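Local coordinates for putative oxidoreductase (Yersinia pestis, PDB 3KUX), which is a putative oxidoreductase that probably uses an NAD(P)-type cofactor, pairing a Rossmann-fold domain with a C-terminal alpha/beta domain; its substrate is not established, at residues R157-I162 with S230-A235; N199-M204 with A338-K343; I251-D256 with D276-I281; D256-R261 with G300-Y305. All blocks are in the same frame, centred on the assembly; numbering follows the deposited sequence. Where two conformers were deposited one is given.

Contact 1: R157-I162 with S230-A235; sequences RYRPEI and STVLAA
The phenol ring of Y158 is overlapped by A235, whose CB lies 4.1 Å from the ring centroid and 21° off the normal, a CH-pi contact shifted toward the rim. P160 CD covers the rim of the opposite face, so the ring sits between a methyl of 230-235 and a proline of its own segment, while A234 N lies in plane at its edge. The tyrosine takes this place with CG anti to its own N (chi1 -172°). L233 adds the apolar flank: its CD2 is 4.2 Å from P160 CB and 4.3 Å from Y158 CE1. R159 instead meets V232 with its aliphatic base, CG against CB at 4.0 Å, the two side chains crossing at about a right angle.

The chain leaving strand 148-156 runs beside the end of its parallel neighbour, strand 224-231, in the mixed sheet of the C-terminal domain. R157 N donates to T231 O at 2.8 Å and R159 N to V232 O at 2.9 Å; a third bond, from A234 N to R157 O, is less certain. T231 OG1 accepts from L233 N at 3.2 Å, an ST turn where the chain leaves its strand. Outside the pair, R206 NH1 binds R159 O, and R157 packs on L180 of helix 176-192.

Neither arginine uses its guanidinium group to bond across the contact. The pairing of the two chains therefore rests on backbone bonds, which do not depend on side-chain identity, and the side chains add apolar and CH-pi packing over them.

Contact 2: N199-M204 with A338-K343; sequences NVDLGM and ASDQQK
The carboxylate of D340 is approached on both faces at one oxygen: L202 N reaches OD1 from above the plane at 2.9 Å, and K343 NZ comes to the same OD1 from the opposite face at 3.1 Å. L202 CB lies over the same face as its N, 3.7 Å from D340 CG. The carboxylate of D201, its plane 27° from that of D340, turns OD2 toward K343 NZ at 3.3 Å, a weak salt-bridging bond. The lysine chain, bent at chi2 and chi3, folds back over the helix end to bring its amine within reach of both acids.

This is the junction of strand 197-203 with the C-terminal end of helix 323-342; the axes of 199-203 and 338-342 lie 75° apart. K343, with positive phi, is the C-prime residue of the Schellman motif closing the helix. One turn back, S339 OG accepts from V200 N at 2.8 Å in a nearly straight bond (171°) and also hydrogen-bonds K344 O, so a single hydroxyl links the strand to the chain beyond the helix.

D201 OD2 and D340 OD1 are only 4.2 Å apart. The shared lysine probably offsets their repulsion, and two donors on D340 OD1 would be expected to stabilise its negative charge.

Contact 3: I251-D256 with D276-I281; sequences IKFGVD and DMRDGI
I251 begins the contact as an antiparallel hydrogen-bonded pair with I281, joining strands 248-252 and 280-285 in the mixed sheet of the C-terminal domain: I251 N donates to I281 O at 3.3 Å and I281 N to I251 O at 3.0 Å. At K252 the two chains are close, with G280 facing it, and the lysine side chain runs on toward D276. Its bent chain brings NZ to D276 OD2 at 2.9 Å, on the syn side but tilted out of the carboxylate plane, and to its neighbour's carbonyl, F253 O, at 2.8 Å. The same D276 oxygen is also bonded to S131 OG, while OD1 accepts from R278 N in an Asx turn.

Past K252 the backbones separate and water takes over: one molecule accepts from F253 N and donates to D279 O. F253 CB, rather than the ring, lies over a face of the R278 guanidinium, 3.6 Å from NE. G254 N covers the same group, whose NH1 forms a salt bridge with E237. The R278 chain, extended from CG to NE, carries the guanidinium past F253 O to F253 CB. At V255 a second water closes the gap, donating to V255 O at 2.6 Å and to D276 OD1 at 3.1 Å.

Contact 4: D256-R261 with G300-Y305; sequences DPQEDR and GNYPAY
Q258 and Y302 make the dense part of this contact: the amide of Q258 is stacked on one face of the tyrosine ring, with planes 27° apart and NE2 3.3 Å above the ring, over its centre. Q258 CB continues the overlap along the ring, 3.6 Å from Y302 CE2. The amide is fixed at both ends. OE1 accepts from Y302 N at 2.9 Å, in the carbonyl plane on a lone pair, and also from W273 NE1; NE2 donates to D256 OD1 at 3.1 Å, the acid oxygen lying close to the amide plane. The Q258 chain, extended beyond CG (chi2 176°), carries the amide across to the 300-305 backbone.

D256 thus works twice. It precedes the turn into helix 258-263, and its OD2 accepts from Q258 N at 2.7 Å, a capping bond at the start of that helix, while OD1 holds the glutamine and also binds S131 N. G300 packs its CA 3.4 Å from D256 OD1. The C-terminal domain here brings the N-terminal ends of helices 258-263 and 303-313 together, with Y302 also lying against F22 and L26 of helix 17-28 in the Rossmann-fold part.

Away from the stack the packing thins. The hydroxyl of Y302 hydrogen-bonds D130 and makes no bond to D256. P303 meets the glutamine with CD alone. E259, partly exposed, comes near the ring through its backbone N, and its carboxylate turns to Y17 OH in a weak bond and to R127 in a long ion pair.

In the fold
Contacts 1, 2 and 3 are spread over one mixed sheet of the C-terminal domain, at its middle, toward one margin and toward the other. Centre to centre, contact 1 stands about 20 Å from each of the other two, which are about 30 Å apart. Contact 4 continues contact 3: they share D256, their centres are about 14 Å apart, and S131 bonds D256 with its N and D276 with its OG. Contact 4 touches helix 17-28 of the Rossmann-fold part, which probably carries the cofactor; the centre of contact 2 is about 31 Å away, across the centre of the chain. No ligand or catalytic residue is identified in these contacts, so their relation to the active site is not established.

Contact 1: R157-I162 with S230-A235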
loop_
_atom_site.group_PDB
_atom_site.type_symbol
_atom_site.label_atom_id
_atom_site.label_comp_id
_atom_site.label_asym_id
_atom_site.label_seq_id
_atom_site.Cartn_x
_atom_site.Cartn_y
_atom_site.Cartn_z
ATOM N N ARG A 157 -9.523 -1.371 14.788
ATOM C CA ARG A 157 -9.100 -2.630 15.382
ATOM C C ARG A 157 -9.300 -2.627 16.881
ATOM O O ARG A 157 -9.457 -1.576 17.502
ATOM C CB ARG A 157 -7.624 -2.876 15.116
ATOM C CG ARG A 157 -7.236 -2.918 13.671
ATOM C CD ARG A 157 -5.786 -2.540 13.566
ATOM N NE ARG A 157 -5.185 -2.988 12.320
ATOM C CZ ARG A 157 -3.952 -2.669 11.949
ATOM N NH1 ARG A 157 -3.212 -1.896 12.736
ATOM N NH2 ARG A 157 -3.465 -3.113 10.796
ATOM N N TYR A 158 -9.266 -3.817 17.464
ATOM C CA TYR A 158 -9.277 -3.939 18.905
ATOM C C TYR A 158 -8.021 -4.630 19.393
ATOM O O TYR A 158 -7.962 -5.858 19.446
ATOM C CB TYR A 158 -10.507 -4.710 19.382
ATOM C CG TYR A 158 -10.660 -4.691 20.886
ATOM C CD1 TYR A 158 -10.992 -3.515 21.552
ATOM C CD2 TYR A 158 -10.463 -5.839 21.640
ATOM C CE1 TYR A 158 -11.127 -3.486 22.922
ATOM C CE2 TYR A 158 -10.596 -5.818 23.016
ATOM C CZ TYR A 158 -10.928 -4.637 23.651
ATOM O OH TYR A 158 -11.062 -4.605 25.021
ATOM N N ARG A 159 -7.012 -3.839 19.736
ATOM C CA ARG A 159 -5.878 -4.351 20.495
ATOM C C ARG A 159 -5.571 -3.439 21.673
ATOM O O ARG A 159 -4.777 -2.508 21.554
ATOM C CB ARG A 159 -4.645 -4.560 19.611
ATOM C CG ARG A 159 -4.274 -3.386 18.735
ATOM C CD ARG A 159 -3.628 -3.890 17.462
ATOM N NE ARG A 159 -4.543 -4.773 16.747
ATOM C CZ ARG A 159 -4.165 -5.706 15.881
ATOM N NH1 ARG A 159 -2.877 -5.885 15.619
ATOM N NH2 ARG A 159 -5.077 -6.464 15.279
ATOM N N PRO A 160 -6.213 -3.708 22.820
ATOM C CA PRO A 160 -6.063 -2.919 24.035
ATOM C C PRO A 160 -4.707 -3.157 24.689
ATOM O O PRO A 160 -4.232 -2.316 25.455
ATOM C CB PRO A 160 -7.175 -3.461 24.929
ATOM C CG PRO A 160 -7.300 -4.875 24.521
ATOM C CD PRO A 160 -7.076 -4.882 23.032
ATOM N N GLU A 161 -4.097 -4.298 24.381
ATOM C CA GLU A 161 -2.798 -4.653 24.938
ATOM C C GLU A 161 -1.666 -3.981 24.166
ATOM O O GLU A 161 -1.554 -4.128 22.948
ATOM C CB GLU A 161 -2.611 -6.175 24.952
ATOM C CG GLU A 161 -2.368 -6.805 23.577
ATOM C CD GLU A 161 -3.635 -6.935 22.741
ATOM O OE1 GLU A 161 -4.627 -7.517 23.236
ATOM O OE2 GLU A 161 -3.632 -6.468 21.580
ATOM N N ILE A 162 -0.797 -3.264 24.873
ATOM C CA ILE A 162 0.290 -2.515 24.256
ATOM C C ILE A 162 1.523 -3.328 23.968
ATOM O O ILE A 162 2.496 -3.257 24.718
ATOM C CB ILE A 162 0.742 -1.377 25.179
ATOM C CG1 ILE A 162 -0.442 -0.807 25.963
ATOM C CG2 ILE A 162 1.456 -0.313 24.394
ATOM C CD1 ILE A 162 -0.046 -0.174 27.284
ATOM N N SER A 230 -8.933 5.507 11.665
ATOM C CA SER A 230 -8.415 4.278 12.259
ATOM C C SER A 230 -8.331 4.375 13.782
ATOM O O SER A 230 -8.317 5.475 14.345
ATOM C CB SER A 230 -7.056 3.917 11.667
ATOM O OG SER A 230 -6.737 2.571 11.952
ATOM N N THR A 231 -8.276 3.220 14.441
ATOM C CA THR A 231 -8.232 3.165 15.899
ATOM C C THR A 231 -7.844 1.766 16.379
ATOM O O THR A 231 -8.055 0.787 15.666
ATOM C CB THR A 231 -9.597 3.541 16.501
ATOM O OG1 THR A 231 -9.511 3.554 17.931
ATOM C CG2 THR A 231 -10.659 2.539 16.075
ATOM N N VAL A 232 -7.283 1.676 17.584
ATOM C CA VAL A 232 -6.928 0.387 18.185
ATOM C C VAL A 232 -7.883 0.000 19.307
ATOM O O VAL A 232 -7.703 -1.027 19.960
ATOM C CB VAL A 232 -5.490 0.377 18.748
ATOM C CG1 VAL A 232 -4.477 0.578 17.635
ATOM C CG2 VAL A 232 -5.327 1.437 19.842
ATOM N N LEU A 233 -8.892 0.832 19.543
ATOM C CA LEU A 233 -9.900 0.535 20.553
ATOM C C LEU A 233 -11.294 0.498 19.943
ATOM O O LEU A 233 -12.113 1.387 20.178
ATOM C CB LEU A 233 -9.852 1.562 21.675
ATOM C CG LEU A 233 -8.694 1.424 22.655
ATOM C CD1 LEU A 233 -8.825 2.475 23.740
ATOM C CD2 LEU A 233 -8.688 0.029 23.254
ATOM N N ALA A 234 -11.548 -0.534 19.146
ATOM C CA ALA A 234 -12.855 -0.749 18.555
ATOM C C ALA A 234 -13.225 -2.227 18.665
ATOM O O ALA A 234 -13.012 -3.001 17.734
ATOM C CB ALA A 234 -12.858 -0.303 17.112
ATOM N N ALA A 235 -13.767 -2.616 19.814
ATOM C CA ALA A 235 -14.159 -3.998 20.053
ATOM C C ALA A 235 -15.119 -4.494 18.976
ATOM O O ALA A 235 -14.974 -5.606 18.460
ATOM C CB ALA A 235 -14.789 -4.135 21.433
#

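Contact 2: N199-M204 with A338-K343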
loop_
_atom_site.group_PDB
_atom_site.type_symbol
_atom_site.label_atom_id
_atom_site.label_comp_id
_atom_site.label_asym_id
_atom_site.label_seq_id
_atom_site.Cartn_x
_atom_site.Cartn_y
_atom_site.Cartn_z
ATOM N N ASN A 199 -7.897 17.903 6.844
ATOM C CA ASN A 199 -7.997 18.159 8.280
ATOM C C ASN A 199 -7.824 16.884 9.089
ATOM O O ASN A 199 -8.668 15.988 9.034
ATOM C CB ASN A 199 -9.340 18.791 8.618
ATOM C CG ASN A 199 -9.383 19.348 10.034
ATOM O OD1 ASN A 199 -8.384 19.334 10.753
ATOM N ND2 ASN A 199 -10.542 19.849 10.435
ATOM N N VAL A 200 -6.742 16.798 9.851
ATOM C CA VAL A 200 -6.447 15.561 10.564
ATOM C C VAL A 200 -6.441 15.718 12.072
ATOM O O VAL A 200 -5.899 16.679 12.612
ATOM C CB VAL A 200 -5.111 14.956 10.114
ATOM C CG1 VAL A 200 -4.757 13.758 10.982
ATOM C CG2 VAL A 200 -5.186 14.561 8.640
ATOM N N ASP A 201 -7.055 14.758 12.748
ATOM C CA ASP A 201 -7.084 14.747 14.199
ATOM C C ASP A 201 -6.391 13.489 14.694
ATOM O O ASP A 201 -6.951 12.394 14.607
ATOM C CB ASP A 201 -8.530 14.789 14.702
ATOM C CG ASP A 201 -8.642 14.506 16.197
ATOM O OD1 ASP A 201 -9.621 13.838 16.597
ATOM O OD2 ASP A 201 -7.757 14.950 16.966
ATOM N N LEU A 202 -5.165 13.637 15.187
ATOM C CA LEU A 202 -4.418 12.502 15.718
ATOM C C LEU A 202 -4.736 12.310 17.194
ATOM O O LEU A 202 -5.079 13.262 17.885
ATOM C CB LEU A 202 -2.918 12.702 15.509
ATOM C CG LEU A 202 -2.479 12.805 14.042
ATOM C CD1 LEU A 202 -0.965 12.920 13.935
ATOM C CD2 LEU A 202 -2.991 11.625 13.212
ATOM N N GLY A 203 -4.633 11.082 17.682
ATOM C CA GLY A 203 -4.963 10.823 19.075
ATOM C C GLY A 203 -4.235 9.662 19.715
ATOM O O GLY A 203 -3.681 8.802 19.033
HETATM N N MSE A 204 -4.232 9.655 21.043
HETATM C CA MSE A 204 -3.783 8.509 21.816
HETATM C C MSE A 204 -4.854 8.175 22.840
HETATM O O MSE A 204 -4.912 8.769 23.917
HETATM C CB MSE A 204 -2.456 8.797 22.500
HETATM C CG MSE A 204 -1.275 8.672 21.565
HETATM SE SE MSE A 204 0.418 8.799 22.507
HETATM C CE MSE A 204 -0.088 7.883 24.156
ATOM N N ALA A 338 0.950 18.524 10.275
ATOM C CA ALA A 338 0.845 19.972 10.418
ATOM C C ALA A 338 -0.575 20.345 10.807
ATOM O O ALA A 338 -0.792 21.076 11.775
ATOM C CB ALA A 338 1.233 20.666 9.127
ATOM N N SER A 339 -1.539 19.829 10.047
ATOM C CA SER A 339 -2.952 20.106 10.294
ATOM C C SER A 339 -3.325 19.776 11.725
ATOM O O SER A 339 -4.075 20.508 12.366
ATOM C CB SER A 339 -3.840 19.313 9.336
ATOM O OG SER A 339 -5.137 19.120 9.882
ATOM N N ASP A 340 -2.796 18.667 12.225
ATOM C CA ASP A 340 -3.086 18.256 13.587
ATOM C C ASP A 340 -2.462 19.225 14.579
ATOM O O ASP A 340 -3.068 19.561 15.592
ATOM C CB ASP A 340 -2.578 16.843 13.851
ATOM C CG ASP A 340 -2.806 16.416 15.279
ATOM O OD1 ASP A 340 -3.976 16.194 15.653
ATOM O OD2 ASP A 340 -1.818 16.320 16.035
ATOM N N GLN A 341 -1.245 19.672 14.285
ATOM C CA GLN A 341 -0.554 20.606 15.157
ATOM C C GLN A 341 -1.330 21.910 15.282
ATOM O O GLN A 341 -1.390 22.507 16.360
ATOM C CB GLN A 341 0.851 20.880 14.634
ATOM C CG GLN A 341 1.764 19.681 14.684
ATOM C CD GLN A 341 3.035 19.889 13.888
ATOM O OE1 GLN A 341 3.986 19.114 13.997
ATOM N NE2 GLN A 341 3.058 20.942 13.078
ATOM N N GLN A 342 -1.927 22.347 14.178
ATOM C CA GLN A 342 -2.654 23.611 14.152
ATOM C C GLN A 342 -4.146 23.420 14.399
ATOM O O GLN A 342 -4.881 24.391 14.565
ATOM C CB GLN A 342 -2.447 24.323 12.814
ATOM C CG GLN A 342 -0.990 24.502 12.403
ATOM C CD GLN A 342 -0.845 25.077 10.996
ATOM O OE1 GLN A 342 -1.704 25.823 10.517
ATOM N NE2 GLN A 342 0.247 24.730 10.331
ATOM N N LYS A 343 -4.593 22.172 14.427
ATOM C CA LYS A 343 -6.023 21.892 14.491
ATOM C C LYS A 343 -6.734 22.717 13.422
ATOM O O LYS A 343 -7.727 23.392 13.699
ATOM C CB LYS A 343 -6.604 22.226 15.872
ATOM C CG LYS A 343 -5.791 21.745 17.071
ATOM C CD LYS A 343 -5.432 20.262 16.992
ATOM C CE LYS A 343 -6.659 19.361 16.958
ATOM N NZ LYS A 343 -6.263 17.924 16.832
#

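Contact 3: I251-D256 with D276-I281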
loop_
_atom_site.group_PDB
_atom_site.type_symbol
_atom_site.label_atom_id
_atom_site.label_comp_id
_atom_site.label_asym_id
_atom_site.label_seq_id
_atom_site.Cartn_x
_atom_site.Cartn_y
_atom_site.Cartn_z
ATOM N N ILE A 251 -22.068 -0.164 1.442
ATOM C CA ILE A 251 -21.397 -0.419 2.709
ATOM C C ILE A 251 -20.715 -1.785 2.655
ATOM O O ILE A 251 -21.357 -2.792 2.339
ATOM C CB ILE A 251 -22.373 -0.385 3.922
ATOM C CG1 ILE A 251 -22.947 1.017 4.135
ATOM C CG2 ILE A 251 -21.665 -0.809 5.192
ATOM C CD1 ILE A 251 -24.221 1.278 3.377
ATOM N N LYS A 252 -19.418 -1.822 2.957
ATOM C CA LYS A 252 -18.702 -3.095 3.015
ATOM C C LYS A 252 -17.977 -3.330 4.337
ATOM O O LYS A 252 -17.342 -2.418 4.877
ATOM C CB LYS A 252 -17.703 -3.240 1.858
ATOM C CG LYS A 252 -16.761 -4.427 2.065
ATOM C CD LYS A 252 -16.424 -5.144 0.770
ATOM C CE LYS A 252 -16.162 -6.630 1.014
ATOM N NZ LYS A 252 -15.203 -6.864 2.135
ATOM N N PHE A 253 -18.059 -4.568 4.829
ATOM C CA PHE A 253 -17.370 -4.986 6.052
ATOM C C PHE A 253 -16.205 -5.947 5.797
ATOM O O PHE A 253 -16.112 -6.567 4.740
ATOM C CB PHE A 253 -18.354 -5.640 7.009
ATOM C CG PHE A 253 -19.167 -4.667 7.795
ATOM C CD1 PHE A 253 -18.840 -4.379 9.116
ATOM C CD2 PHE A 253 -20.264 -4.039 7.222
ATOM C CE1 PHE A 253 -19.598 -3.474 9.861
ATOM C CE2 PHE A 253 -21.026 -3.137 7.955
ATOM C CZ PHE A 253 -20.692 -2.854 9.280
ATOM N N GLY A 254 -15.322 -6.068 6.785
ATOM C CA GLY A 254 -14.148 -6.924 6.680
ATOM C C GLY A 254 -12.939 -6.208 6.110
ATOM O O GLY A 254 -13.042 -5.075 5.635
ATOM N N VAL A 255 -11.785 -6.868 6.170
ATOM C CA VAL A 255 -10.585 -6.397 5.474
ATOM C C VAL A 255 -10.211 -7.377 4.366
ATOM O O VAL A 255 -10.755 -8.479 4.301
ATOM C CB VAL A 255 -9.379 -6.240 6.428
ATOM C CG1 VAL A 255 -9.689 -5.224 7.492
ATOM C CG2 VAL A 255 -8.995 -7.583 7.044
ATOM N N ASP A 256 -9.287 -6.980 3.499
ATOM C CA ASP A 256 -8.817 -7.884 2.451
ATOM C C ASP A 256 -8.125 -9.094 3.078
ATOM O O ASP A 256 -7.377 -8.948 4.046
ATOM C CB ASP A 256 -7.883 -7.156 1.481
ATOM C CG ASP A 256 -7.252 -8.090 0.473
ATOM O OD1 ASP A 256 -7.615 -8.006 -0.720
ATOM O OD2 ASP A 256 -6.404 -8.915 0.880
ATOM N N ASP A 276 -12.886 -12.962 -1.321
ATOM C CA ASP A 276 -13.450 -12.258 -0.188
ATOM C C ASP A 276 -14.921 -12.628 -0.106
ATOM O O ASP A 276 -15.761 -12.035 -0.779
ATOM C CB ASP A 276 -13.283 -10.752 -0.370
ATOM C CG ASP A 276 -13.713 -9.963 0.854
ATOM O OD1 ASP A 276 -14.396 -10.534 1.735
ATOM O OD2 ASP A 276 -13.366 -8.765 0.927
HETATM N N MSE A 277 -15.229 -13.616 0.722
HETATM C CA MSE A 277 -16.600 -14.114 0.745
HETATM C C MSE A 277 -17.532 -13.266 1.621
HETATM O O MSE A 277 -18.679 -13.635 1.854
HETATM C CB MSE A 277 -16.650 -15.602 1.114
HETATM C CG MSE A 277 -15.884 -16.527 0.149
HETATM SE SE MSE A 277 -16.321 -16.386 -1.769
HETATM C CE MSE A 277 -18.244 -16.694 -1.676
ATOM N N ARG A 278 -17.054 -12.100 2.044
ATOM C CA ARG A 278 -17.874 -11.197 2.851
ATOM C C ARG A 278 -18.391 -9.997 2.058
ATOM O O ARG A 278 -17.932 -8.873 2.248
ATOM C CB ARG A 278 -17.100 -10.715 4.078
ATOM C CG ARG A 278 -17.969 -9.974 5.060
ATOM C CD ARG A 278 -17.285 -9.800 6.389
ATOM N NE ARG A 278 -18.178 -9.202 7.376
ATOM C CZ ARG A 278 -17.791 -8.816 8.587
ATOM N NH1 ARG A 278 -16.523 -8.963 8.948
ATOM N NH2 ARG A 278 -18.663 -8.282 9.433
ATOM N N ASP A 279 -19.365 -10.245 1.191
ATOM C CA ASP A 279 -19.875 -9.229 0.273
ATOM C C ASP A 279 -20.469 -8.015 0.958
ATOM O O ASP A 279 -21.056 -8.114 2.033
ATOM C CB ASP A 279 -20.916 -9.841 -0.661
ATOM C CG ASP A 279 -20.298 -10.776 -1.686
ATOM O OD1 ASP A 279 -19.056 -10.740 -1.858
ATOM O OD2 ASP A 279 -21.057 -11.541 -2.321
ATOM N N GLY A 280 -20.315 -6.863 0.320
ATOM C CA GLY A 280 -20.956 -5.647 0.780
ATOM C C GLY A 280 -22.339 -5.556 0.172
ATOM O O GLY A 280 -22.759 -6.451 -0.556
ATOM N N ILE A 281 -23.042 -4.467 0.453
ATOM C CA ILE A 281 -24.430 -4.331 0.038
ATOM C C ILE A 281 -24.673 -3.011 -0.672
ATOM O O ILE A 281 -24.266 -1.953 -0.188
ATOM C CB ILE A 281 -25.368 -4.421 1.253
ATOM C CG1 ILE A 281 -25.397 -5.858 1.779
ATOM C CG2 ILE A 281 -26.766 -3.939 0.893
ATOM C CD1 ILE A 281 -25.998 -5.990 3.151
HETATM O O HOH W 1 -19.784 -6.650 4.077
HETATM O O HOH W 2 -13.249 -9.138 4.249
#

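Contact 4: D256-R261 with G300-Y305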
loop_
_atom_site.group_PDB
_atom_site.type_symbol
_atom_site.label_atom_id
_atom_site.label_comp_id
_atom_site.label_asym_id
_atom_site.label_seq_id
_atom_site.Cartn_x
_atom_site.Cartn_y
_atom_site.Cartn_z
ATOM N N ASP A 256 -9.287 -6.980 3.499
ATOM C CA ASP A 256 -8.817 -7.884 2.451
ATOM C C ASP A 256 -8.125 -9.094 3.078
ATOM O O ASP A 256 -7.377 -8.948 4.046
ATOM C CB ASP A 256 -7.883 -7.156 1.481
ATOM C CG ASP A 256 -7.252 -8.090 0.473
ATOM O OD1 ASP A 256 -7.615 -8.006 -0.720
ATOM O OD2 ASP A 256 -6.404 -8.915 0.880
ATOM N N PRO A 257 -8.368 -10.293 2.527
ATOM C CA PRO A 257 -7.956 -11.541 3.172
ATOM C C PRO A 257 -6.554 -12.065 2.821
ATOM O O PRO A 257 -6.136 -13.086 3.368
ATOM C CB PRO A 257 -9.011 -12.539 2.681
ATOM C CG PRO A 257 -9.480 -11.991 1.345
ATOM C CD PRO A 257 -9.062 -10.539 1.249
ATOM N N GLN A 258 -5.832 -11.391 1.930
ATOM C CA GLN A 258 -4.544 -11.915 1.473
ATOM C C GLN A 258 -3.471 -11.913 2.555
ATOM O O GLN A 258 -2.741 -12.893 2.713
ATOM C CB GLN A 258 -4.039 -11.155 0.248
ATOM C CG GLN A 258 -5.015 -11.102 -0.900
ATOM C CD GLN A 258 -4.504 -10.258 -2.049
ATOM O OE1 GLN A 258 -3.595 -10.663 -2.780
ATOM N NE2 GLN A 258 -5.089 -9.078 -2.220
ATOM N N GLU A 259 -3.362 -10.816 3.295
ATOM C CA GLU A 259 -2.284 -10.688 4.269
ATOM C C GLU A 259 -2.212 -11.885 5.221
ATOM O O GLU A 259 -1.135 -12.434 5.455
ATOM C CB GLU A 259 -2.406 -9.388 5.060
ATOM C CG GLU A 259 -1.174 -9.090 5.905
ATOM C CD GLU A 259 -1.181 -7.693 6.508
ATOM O OE1 GLU A 259 -2.277 -7.105 6.671
ATOM O OE2 GLU A 259 -0.080 -7.187 6.823
ATOM N N ASP A 260 -3.357 -12.287 5.763
ATOM C CA ASP A 260 -3.407 -13.415 6.686
ATOM C C ASP A 260 -2.916 -14.704 6.039
ATOM O O ASP A 260 -2.115 -15.437 6.619
ATOM C CB ASP A 260 -4.825 -13.605 7.239
ATOM C CG ASP A 260 -5.158 -12.615 8.348
ATOM O OD1 ASP A 260 -4.323 -12.436 9.263
ATOM O OD2 ASP A 260 -6.255 -12.019 8.310
ATOM N N ARG A 261 -3.394 -14.973 4.830
ATOM C CA ARG A 261 -3.045 -16.205 4.137
ATOM C C ARG A 261 -1.568 -16.249 3.752
ATOM O O ARG A 261 -0.963 -17.323 3.714
ATOM C CB ARG A 261 -3.952 -16.415 2.924
ATOM C CG ARG A 261 -5.393 -16.735 3.306
ATOM C CD ARG A 261 -6.300 -16.803 2.088
ATOM N NE ARG A 261 -5.863 -17.813 1.126
ATOM C CZ ARG A 261 -6.488 -18.065 -0.019
ATOM N NH1 ARG A 261 -7.573 -17.380 -0.348
ATOM N NH2 ARG A 261 -6.028 -18.999 -0.836
ATOM N N GLY A 300 -9.108 -10.128 -3.998
ATOM C CA GLY A 300 -7.887 -9.344 -3.830
ATOM C C GLY A 300 -6.862 -9.863 -4.812
ATOM O O GLY A 300 -6.925 -11.023 -5.220
ATOM N N ASN A 301 -5.913 -9.023 -5.204
ATOM C CA ASN A 301 -4.992 -9.414 -6.262
ATOM C C ASN A 301 -3.638 -8.731 -6.154
ATOM O O ASN A 301 -3.235 -7.980 -7.047
ATOM C CB ASN A 301 -5.625 -9.125 -7.625
ATOM C CG ASN A 301 -4.854 -9.738 -8.773
ATOM O OD1 ASN A 301 -4.109 -10.705 -8.594
ATOM N ND2 ASN A 301 -5.028 -9.178 -9.966
ATOM N N TYR A 302 -2.932 -8.991 -5.060
ATOM C CA TYR A 302 -1.656 -8.334 -4.842
ATOM C C TYR A 302 -0.670 -8.649 -5.963
ATOM O O TYR A 302 0.099 -7.779 -6.370
ATOM C CB TYR A 302 -1.071 -8.689 -3.470
ATOM C CG TYR A 302 -1.773 -8.024 -2.297
ATOM C CD1 TYR A 302 -2.484 -6.844 -2.462
ATOM C CD2 TYR A 302 -1.699 -8.566 -1.018
ATOM C CE1 TYR A 302 -3.115 -6.234 -1.395
ATOM C CE2 TYR A 302 -2.325 -7.960 0.054
ATOM C CZ TYR A 302 -3.031 -6.796 -0.142
ATOM O OH TYR A 302 -3.658 -6.191 0.921
ATOM N N PRO A 303 -0.703 -9.886 -6.484
ATOM C CA PRO A 303 0.221 -10.287 -7.554
ATOM C C PRO A 303 0.191 -9.340 -8.751
ATOM O O PRO A 303 1.178 -9.234 -9.475
ATOM C CB PRO A 303 -0.282 -11.675 -7.970
ATOM C CG PRO A 303 -1.052 -12.177 -6.793
ATOM C CD PRO A 303 -1.661 -10.956 -6.148
ATOM N N ALA A 304 -0.928 -8.658 -8.961
ATOM C CA ALA A 304 -1.023 -7.712 -10.065
ATOM C C ALA A 304 0.104 -6.675 -10.019
ATOM O O ALA A 304 0.535 -6.172 -11.060
ATOM C CB ALA A 304 -2.387 -7.030 -10.082
ATOM N N TYR A 305 0.578 -6.359 -8.815
ATOM C CA TYR A 305 1.630 -5.353 -8.646
ATOM C C TYR A 305 2.932 -5.781 -9.301
ATOM O O TYR A 305 3.468 -5.080 -10.161
ATOM C CB TYR A 305 1.888 -5.052 -7.166
ATOM C CG TYR A 305 3.021 -4.071 -6.953
ATOM C CD1 TYR A 305 2.820 -2.710 -7.124
ATOM C CD2 TYR A 305 4.297 -4.508 -6.595
ATOM C CE1 TYR A 305 3.852 -1.801 -6.935
ATOM C CE2 TYR A 305 5.337 -3.610 -6.410
ATOM C CZ TYR A 305 5.106 -2.254 -6.580
ATOM O OH TYR A 305 6.124 -1.340 -6.397
#